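Local atomic coordinates of TCP pilus virulence regulatory protein (Vibrio cholerae, PDB entry 4MLO), a protein that probably activates transcription of cholera virulence genes as an AraC-family DNA-binding regulator and holds palmitoleic acid in an internal pocket. Residues T19-I27 with F255-P263. Sequence-based numbering, arbitrary orientation.
With PAM (palmitoleic acid), chain E.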
loop_
_atom_site.group_PDB
_atom_site.type_symbol
_atom_site.label_atom_id
_atom_site.label_comp_id
_atom_site.label_asym_id
_atom_site.label_seq_id
_atom_site.Cartn_x
_atom_site.Cartn_y
_atom_site.Cartn_z
ATOM N N THR A 19 -16.078 -3.121 -10.130
ATOM C CA THR A 19 -15.170 -3.895 -9.286
ATOM C C THR A 19 -13.730 -3.633 -9.698
ATOM O O THR A 19 -13.379 -3.774 -10.870
ATOM C CB THR A 19 -15.458 -5.396 -9.373
ATOM O OG1 THR A 19 -16.793 -5.645 -8.914
ATOM C CG2 THR A 19 -14.523 -6.180 -8.499
ATOM N N TYR A 20 -12.904 -3.285 -8.719
ATOM C CA TYR A 20 -11.472 -3.195 -8.898
ATOM C C TYR A 20 -10.849 -4.463 -8.343
ATOM O O TYR A 20 -11.205 -4.903 -7.244
ATOM C CB TYR A 20 -10.905 -1.983 -8.166
ATOM C CG TYR A 20 -11.387 -0.648 -8.706
ATOM C CD1 TYR A 20 -11.687 0.402 -7.834
ATOM C CD2 TYR A 20 -11.503 -0.427 -10.066
ATOM C CE1 TYR A 20 -12.113 1.639 -8.313
ATOM C CE2 TYR A 20 -11.948 0.808 -10.559
ATOM C CZ TYR A 20 -12.244 1.833 -9.672
ATOM O OH TYR A 20 -12.665 3.055 -10.145
ATOM N N ILE A 21 -9.907 -5.029 -9.086
ATOM C CA ILE A 21 -9.272 -6.289 -8.726
ATOM C C ILE A 21 -7.769 -6.120 -8.817
ATOM O O ILE A 21 -7.238 -5.750 -9.868
ATOM C CB ILE A 21 -9.699 -7.449 -9.646
ATOM C CG1 ILE A 21 -11.196 -7.594 -9.660
ATOM C CG2 ILE A 21 -9.024 -8.742 -9.206
ATOM C CD1 ILE A 21 -11.650 -8.536 -10.768
ATOM N N PHE A 22 -7.084 -6.440 -7.713
ATOM C CA PHE A 22 -5.642 -6.327 -7.607
ATOM C C PHE A 22 -5.038 -7.705 -7.402
ATOM O O PHE A 22 -5.512 -8.470 -6.542
ATOM C CB PHE A 22 -5.266 -5.416 -6.455
ATOM C CG PHE A 22 -5.880 -4.074 -6.557
ATOM C CD1 PHE A 22 -5.384 -3.149 -7.449
ATOM C CD2 PHE A 22 -7.030 -3.775 -5.848
ATOM C CE1 PHE A 22 -5.973 -1.912 -7.578
ATOM C CE2 PHE A 22 -7.623 -2.538 -5.982
ATOM C CZ PHE A 22 -7.091 -1.609 -6.840
ATOM N N ASN A 23 -3.970 -7.985 -8.153
ATOM C CA ASN A 23 -3.262 -9.259 -8.117
ATOM C C ASN A 23 -1.777 -8.992 -7.976
ATOM O O ASN A 23 -1.163 -8.438 -8.882
ATOM C CB ASN A 23 -3.509 -10.086 -9.378
ATOM C CG ASN A 23 -2.820 -11.441 -9.323
ATOM O OD1 ASN A 23 -3.096 -12.237 -8.449
ATOM N ND2 ASN A 23 -1.937 -11.696 -10.256
ATOM N N ASN A 24 -1.184 -9.412 -6.850
ATOM C CA ASN A 24 0.235 -9.215 -6.632
ATOM C C ASN A 24 0.586 -7.729 -6.689
ATOM O O ASN A 24 1.618 -7.326 -7.224
ATOM C CB ASN A 24 1.063 -10.038 -7.613
ATOM C CG ASN A 24 1.055 -11.538 -7.251
ATOM O OD1 ASN A 24 0.646 -11.916 -6.142
ATOM N ND2 ASN A 24 1.471 -12.369 -8.195
ATOM N N LEU A 25 -0.235 -6.936 -6.003
ATOM C CA LEU A 25 0.009 -5.502 -5.816
ATOM C C LEU A 25 0.974 -5.316 -4.641
ATOM O O LEU A 25 0.603 -5.580 -3.491
ATOM C CB LEU A 25 -1.299 -4.760 -5.547
ATOM C CG LEU A 25 -1.205 -3.242 -5.368
ATOM C CD1 LEU A 25 -0.820 -2.613 -6.713
ATOM C CD2 LEU A 25 -2.486 -2.636 -4.751
ATOM N N TYR A 26 2.178 -4.822 -4.953
ATOM C CA TYR A 26 3.204 -4.489 -3.960
ATOM C C TYR A 26 2.908 -3.137 -3.332
ATOM O O TYR A 26 2.714 -2.130 -4.030
ATOM C CB TYR A 26 4.604 -4.491 -4.596
ATOM C CG TYR A 26 5.678 -3.945 -3.678
ATOM C CD1 TYR A 26 6.191 -4.708 -2.644
ATOM C CD2 TYR A 26 6.145 -2.669 -3.845
ATOM C CE1 TYR A 26 7.162 -4.168 -1.790
ATOM C CE2 TYR A 26 7.057 -2.139 -3.019
ATOM C CZ TYR A 26 7.551 -2.871 -1.988
ATOM O OH TYR A 26 8.488 -2.221 -1.198
ATOM N N ILE A 27 2.888 -3.106 -2.009
ATOM C CA ILE A 27 2.526 -1.905 -1.266
ATOM C C ILE A 27 3.850 -1.228 -0.923
ATOM O O ILE A 27 4.564 -1.657 -0.018
ATOM C CB ILE A 27 1.697 -2.227 -0.026
ATOM C CG1 ILE A 27 0.422 -2.983 -0.422
ATOM C CG2 ILE A 27 1.352 -0.968 0.687
ATOM C CD1 ILE A 27 -0.469 -2.249 -1.427
ATOM N N PHE A 255 1.105 -4.868 -15.991
ATOM C CA PHE A 255 0.228 -3.865 -15.398
ATOM C C PHE A 255 -1.219 -4.350 -15.447
ATOM O O PHE A 255 -1.942 -4.279 -14.444
ATOM C CB PHE A 255 0.411 -2.537 -16.122
ATOM C CG PHE A 255 -0.205 -1.360 -15.413
ATOM C CD1 PHE A 255 -1.557 -1.102 -15.529
ATOM C CD2 PHE A 255 0.532 -0.554 -14.587
ATOM C CE1 PHE A 255 -2.130 -0.046 -14.876
ATOM C CE2 PHE A 255 -0.050 0.515 -13.911
ATOM C CZ PHE A 255 -1.399 0.753 -14.058
ATOM N N LYS A 256 -1.620 -4.885 -16.603
ATOM C CA LYS A 256 -2.966 -5.432 -16.772
ATOM C C LYS A 256 -3.243 -6.575 -15.800
ATOM O O LYS A 256 -4.334 -6.664 -15.242
ATOM C CB LYS A 256 -3.145 -5.903 -18.222
ATOM C CG LYS A 256 -3.325 -4.789 -19.197
ATOM C CD LYS A 256 -3.144 -5.290 -20.640
ATOM C CE LYS A 256 -3.316 -4.162 -21.622
ATOM N NZ LYS A 256 -3.305 -4.669 -23.028
ATOM N N SER A 257 -2.280 -7.480 -15.604
ATOM C CA SER A 257 -2.437 -8.591 -14.661
ATOM C C SER A 257 -2.592 -8.088 -13.227
ATOM O O SER A 257 -3.365 -8.633 -12.436
ATOM C CB SER A 257 -1.224 -9.515 -14.785
ATOM O OG SER A 257 -1.192 -10.548 -13.802
ATOM N N THR A 258 -1.841 -7.024 -12.874
ATOM C CA THR A 258 -1.787 -6.522 -11.507
ATOM C C THR A 258 -2.992 -5.649 -11.155
ATOM O O THR A 258 -3.575 -5.794 -10.059
ATOM C CB THR A 258 -0.471 -5.747 -11.321
ATOM O OG1 THR A 258 0.641 -6.602 -11.648
ATOM C CG2 THR A 258 -0.327 -5.222 -9.894
ATOM N N MET A 259 -3.366 -4.745 -12.062
ATOM C CA MET A 259 -4.384 -3.740 -11.825
ATOM C C MET A 259 -5.715 -4.039 -12.515
ATOM O O MET A 259 -6.699 -3.337 -12.254
ATOM C CB MET A 259 -3.866 -2.392 -12.296
ATOM C CG MET A 259 -2.547 -1.974 -11.648
ATOM S SD MET A 259 -2.761 -1.514 -9.916
ATOM C CE MET A 259 -3.519 0.057 -9.985
ATOM N N ASN A 260 -5.755 -5.049 -13.384
ATOM C CA ASN A 260 -6.931 -5.420 -14.182
ATOM C C ASN A 260 -7.424 -4.296 -15.096
ATOM O O ASN A 260 -8.597 -4.296 -15.506
ATOM C CB ASN A 260 -8.050 -5.884 -13.265
ATOM C CG ASN A 260 -8.987 -6.854 -13.925
ATOM O OD1 ASN A 260 -8.578 -7.879 -14.531
ATOM N ND2 ASN A 260 -10.280 -6.567 -13.776
ATOM N N VAL A 261 -6.563 -3.331 -15.430
ATOM C CA VAL A 261 -6.838 -2.272 -16.397
ATOM C C VAL A 261 -5.543 -1.984 -17.135
ATOM O O VAL A 261 -4.460 -2.349 -16.684
ATOM C CB VAL A 261 -7.397 -0.968 -15.762
ATOM C CG1 VAL A 261 -8.647 -1.264 -14.975
ATOM C CG2 VAL A 261 -6.362 -0.302 -14.858
ATOM N N ALA A 262 -5.665 -1.379 -18.306
ATOM C CA ALA A 262 -4.512 -0.971 -19.071
ATOM C C ALA A 262 -3.856 0.246 -18.417
ATOM O O ALA A 262 -4.516 1.018 -17.725
ATOM C CB ALA A 262 -4.912 -0.637 -20.508
ATOM N N PRO A 263 -2.544 0.440 -18.625
ATOM C CA PRO A 263 -1.896 1.657 -18.109
ATOM C C PRO A 263 -2.613 2.929 -18.522
ATOM O O PRO A 263 -2.728 3.848 -17.705
ATOM C CB PRO A 263 -0.471 1.559 -18.690
ATOM C CG PRO A 263 -0.240 0.080 -18.827
ATOM C CD PRO A 263 -1.586 -0.513 -19.211
HETATM C C1 PAM E . -2.490 3.731 -5.459
HETATM O O1 PAM E . -3.091 4.834 -5.356
HETATM O O2 PAM E . -1.395 3.527 -4.885
HETATM C C2 PAM E . -3.065 2.627 -6.304
HETATM C C3 PAM E . -3.306 1.346 -5.491
HETATM C C4 PAM E . -4.289 1.633 -4.359
HETATM C C5 PAM E . -4.635 0.388 -3.550
HETATM C C6 PAM E . -5.492 0.741 -2.336
HETATM C C7 PAM E . -6.844 1.346 -2.714
HETATM C C8 PAM E . -7.741 0.313 -3.372
HETATM C C9 PAM E . -9.071 0.905 -3.829
HETATM C C10 PAM E . -9.208 1.678 -4.912
HETATM C C11 PAM E . -8.031 2.086 -5.782
HETATM C C12 PAM E . -8.405 2.273 -7.253
HETATM C C13 PAM E . -7.109 2.317 -8.066
HETATM C C14 PAM E . -7.268 2.043 -9.548
HETATM C C15 PAM E . -7.900 0.685 -9.821
HETATM C C16 PAM E . -7.523 0.148 -11.179
HETATM O O HOH W 1 -11.450 -4.078 -12.585
HETATM O O HOH W 2 -5.976 -7.970 -11.105
HETATM O O HOH W 3 -9.397 -3.165 -11.242
HETATM O O HOH W 4 -0.026 -9.763 -11.582
HETATM O O HOH W 5 2.627 -7.360 -9.839
#
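At the wall of the fatty-acid pocket, where the cupin-like domain meets the AraC-family helix-turn-helix region, edge strand 19-26 lies against the C-terminal end of helix 248-259. Phe22 and Met259 meet there in a Met-aromatic contact: SD lies in the ring plane, 4.0 Å from Phe22 CD1. The unbranched Met259 chain bends at its second and third torsions, which carries the flexible thioether back to the strand, where SD also touches Leu25 CD1. Leu25 CD2 packs against palmitoleic acid C5, and Phe22 CZ lies 3.8 Å from C15, which also sits over one face of Tyr20; branched and aromatic carbon surfaces suit an alkyl chain. Outside this layer, Asn23 N donates to Thr258 O (2.9 Å, 162° at the hydrogen), and Phe22 CA adds a CA-H...O contact. Thr258 OG1 bonds back to Val254 O and, through water 5, reaches Asn24 O. At the chain's corner the Asn23 amide meets water 4, shared with Ser257 OG. Asn260 ends the helix with positive phi, which asparagine tolerates well, and its ND2 reaches Thr19 O through water 1. An apolar layer shared with the lipid and a hydrated polar one thus join the domains, consistent with fatty acid influencing how they sit together.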